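Local coordinates for protein phosphoglycerol transferase GacH (Streptococcus pyogenes MGAS5005, PDB 6DGM) that probably transfers glycerol phosphate onto streptococcal rhamnose polysaccharide, using a manganese-binding domain of the sulfatase/alkaline phosphatase type, at residues A[314-319]-A[332-337]. Numbering follows the deposited sequence.
Sequences FTAALF and LLTEVL
A316 sets its methyl against the backbone of L333 and T334, the tight centre of a nearly perpendicular helix crossing late in a chain with the sulfatase-type (alkaline phosphatase superfamily) fold. Helix 314-321 follows edge strand 308-310 and packs on strand 263-269 through F314 and L318; its other flank receives helix 328-339. The two segment axes pass 8.6 Å apart at 100°, and an alanine at the crossing suits that spacing: A316 CB lies 3.5 Å from the carbonyl oxygen L333 O and 4.1 Å from L333 CB. One turn on, L337 adds to this close packing. Its CG stands anti to the backbone N (chi1 164°), which carries CD2 over the first helix to rest 3.8 Å from the backbone N of A317 and 4.1 Å from that residue's CB. L333 turns its branch onward to S99 and to L358 of helix 349-365, which L332 and V336 also touch.

The T334 side is looser and polar. Here the hydroxyl only grazes the A316 methyl, with OG1 beside the backbone N and bonded to Y330 O of the preceding turn. A water bridges the two helices here even though the touching residues are buried. It donates twice, reaching A316 O at 2.9 Å and T334 OG1 at 2.7 Å.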
loop_
_atom_site.group_PDB
_atom_site.type_symbol
_atom_site.label_atom_id
_atom_site.label_comp_id
_atom_site.label_asym_id
_atom_site.label_seq_id
_atom_site.Cartn_x
_atom_site.Cartn_y
_atom_site.Cartn_z
ATOM N N PHE A 314 0.395 6.351 1.607
ATOM C CA PHE A 314 1.748 5.852 1.401
ATOM C C PHE A 314 2.552 6.748 0.467
ATOM O O PHE A 314 3.740 6.976 0.709
ATOM C CB PHE A 314 1.740 4.425 0.866
ATOM C CG PHE A 314 1.434 3.373 1.912
ATOM C CD1 PHE A 314 1.761 3.542 3.248
ATOM C CD2 PHE A 314 0.819 2.205 1.542
ATOM C CE1 PHE A 314 1.460 2.546 4.184
ATOM C CE2 PHE A 314 0.519 1.217 2.465
ATOM C CZ PHE A 314 0.847 1.378 3.772
ATOM N N THR A 315 1.941 7.258 -0.606
ATOM C CA THR A 315 2.713 8.053 -1.559
ATOM C C THR A 315 3.219 9.345 -0.922
ATOM O O THR A 315 4.384 9.706 -1.081
ATOM C CB THR A 315 1.918 8.340 -2.829
ATOM O OG1 THR A 315 1.521 7.105 -3.413
ATOM C CG2 THR A 315 2.787 9.099 -3.865
ATOM N N ALA A 316 2.369 10.054 -0.192
ATOM C CA ALA A 316 2.855 11.242 0.502
ATOM C C ALA A 316 3.968 10.881 1.476
ATOM O O ALA A 316 4.963 11.608 1.605
ATOM C CB ALA A 316 1.713 11.938 1.225
ATOM N N ALA A 317 3.817 9.756 2.173
ATOM C CA ALA A 317 4.856 9.343 3.102
ATOM C C ALA A 317 6.132 8.964 2.375
ATOM O O ALA A 317 7.231 9.174 2.900
ATOM C CB ALA A 317 4.363 8.193 3.965
ATOM N N LEU A 318 6.003 8.414 1.166
ATOM C CA LEU A 318 7.172 8.059 0.367
ATOM C C LEU A 318 7.931 9.305 -0.065
ATOM O O LEU A 318 9.168 9.348 -0.009
ATOM C CB LEU A 318 6.726 7.247 -0.856
ATOM C CG LEU A 318 7.740 7.078 -1.990
ATOM C CD1 LEU A 318 8.784 6.056 -1.567
ATOM C CD2 LEU A 318 7.081 6.675 -3.288
ATOM N N PHE A 319 7.208 10.320 -0.538
ATOM C CA PHE A 319 7.868 11.573 -0.887
ATOM C C PHE A 319 8.596 12.158 0.316
ATOM O O PHE A 319 9.726 12.647 0.192
ATOM C CB PHE A 319 6.851 12.583 -1.417
ATOM C CG PHE A 319 6.537 12.437 -2.890
ATOM C CD1 PHE A 319 5.677 11.451 -3.342
ATOM C CD2 PHE A 319 7.087 13.306 -3.815
ATOM C CE1 PHE A 319 5.381 11.336 -4.699
ATOM C CE2 PHE A 319 6.809 13.188 -5.159
ATOM C CZ PHE A 319 5.961 12.207 -5.610
ATOM N N LEU A 332 -1.168 18.599 -0.939
ATOM C CA LEU A 332 -2.433 18.310 -0.267
ATOM C C LEU A 332 -2.374 16.971 0.454
ATOM O O LEU A 332 -2.779 16.857 1.615
ATOM C CB LEU A 332 -3.573 18.308 -1.281
ATOM C CG LEU A 332 -4.916 17.708 -0.852
ATOM C CD1 LEU A 332 -5.498 18.435 0.336
ATOM C CD2 LEU A 332 -5.868 17.743 -2.028
ATOM N N LEU A 333 -1.867 15.942 -0.223
ATOM C CA LEU A 333 -1.817 14.618 0.391
ATOM C C LEU A 333 -0.830 14.573 1.552
ATOM O O LEU A 333 -0.995 13.757 2.463
ATOM C CB LEU A 333 -1.505 13.558 -0.661
ATOM C CG LEU A 333 -2.601 13.401 -1.721
ATOM C CD1 LEU A 333 -2.104 12.607 -2.906
ATOM C CD2 LEU A 333 -3.822 12.739 -1.104
ATOM N N THR A 334 0.187 15.442 1.545
ATOM C CA THR A 334 1.065 15.558 2.709
ATOM C C THR A 334 0.331 16.183 3.886
ATOM O O THR A 334 0.497 15.737 5.029
ATOM C CB THR A 334 2.306 16.368 2.340
ATOM O OG1 THR A 334 2.996 15.686 1.286
ATOM C CG2 THR A 334 3.249 16.511 3.528
ATOM N N GLU A 335 -0.497 17.203 3.622
ATOM C CA GLU A 335 -1.353 17.763 4.668
ATOM C C GLU A 335 -2.308 16.709 5.222
ATOM O O GLU A 335 -2.537 16.644 6.435
ATOM C CB GLU A 335 -2.131 18.955 4.118
ATOM C CG GLU A 335 -1.266 20.177 3.912
ATOM C CD GLU A 335 -0.935 20.865 5.227
ATOM O OE1 GLU A 335 -1.806 21.586 5.759
ATOM O OE2 GLU A 335 0.189 20.669 5.728
ATOM N N VAL A 336 -2.878 15.870 4.352
ATOM C CA VAL A 336 -3.723 14.773 4.826
ATOM C C VAL A 336 -2.921 13.832 5.716
ATOM O O VAL A 336 -3.333 13.509 6.837
ATOM C CB VAL A 336 -4.376 14.029 3.647
ATOM C CG1 VAL A 336 -5.141 12.796 4.136
ATOM C CG2 VAL A 336 -5.293 14.980 2.862
ATOM N N LEU A 337 -1.768 13.374 5.222
ATOM C CA LEU A 337 -0.925 12.458 5.991
ATOM C C LEU A 337 -0.665 13.002 7.389
ATOM O O LEU A 337 -0.817 12.289 8.386
ATOM C CB LEU A 337 0.402 12.242 5.255
ATOM C CG LEU A 337 1.581 11.642 6.031
ATOM C CD1 LEU A 337 1.328 10.162 6.346
ATOM C CD2 LEU A 337 2.878 11.802 5.218
HETATM O O HOH W 1 5.355 14.461 1.259
#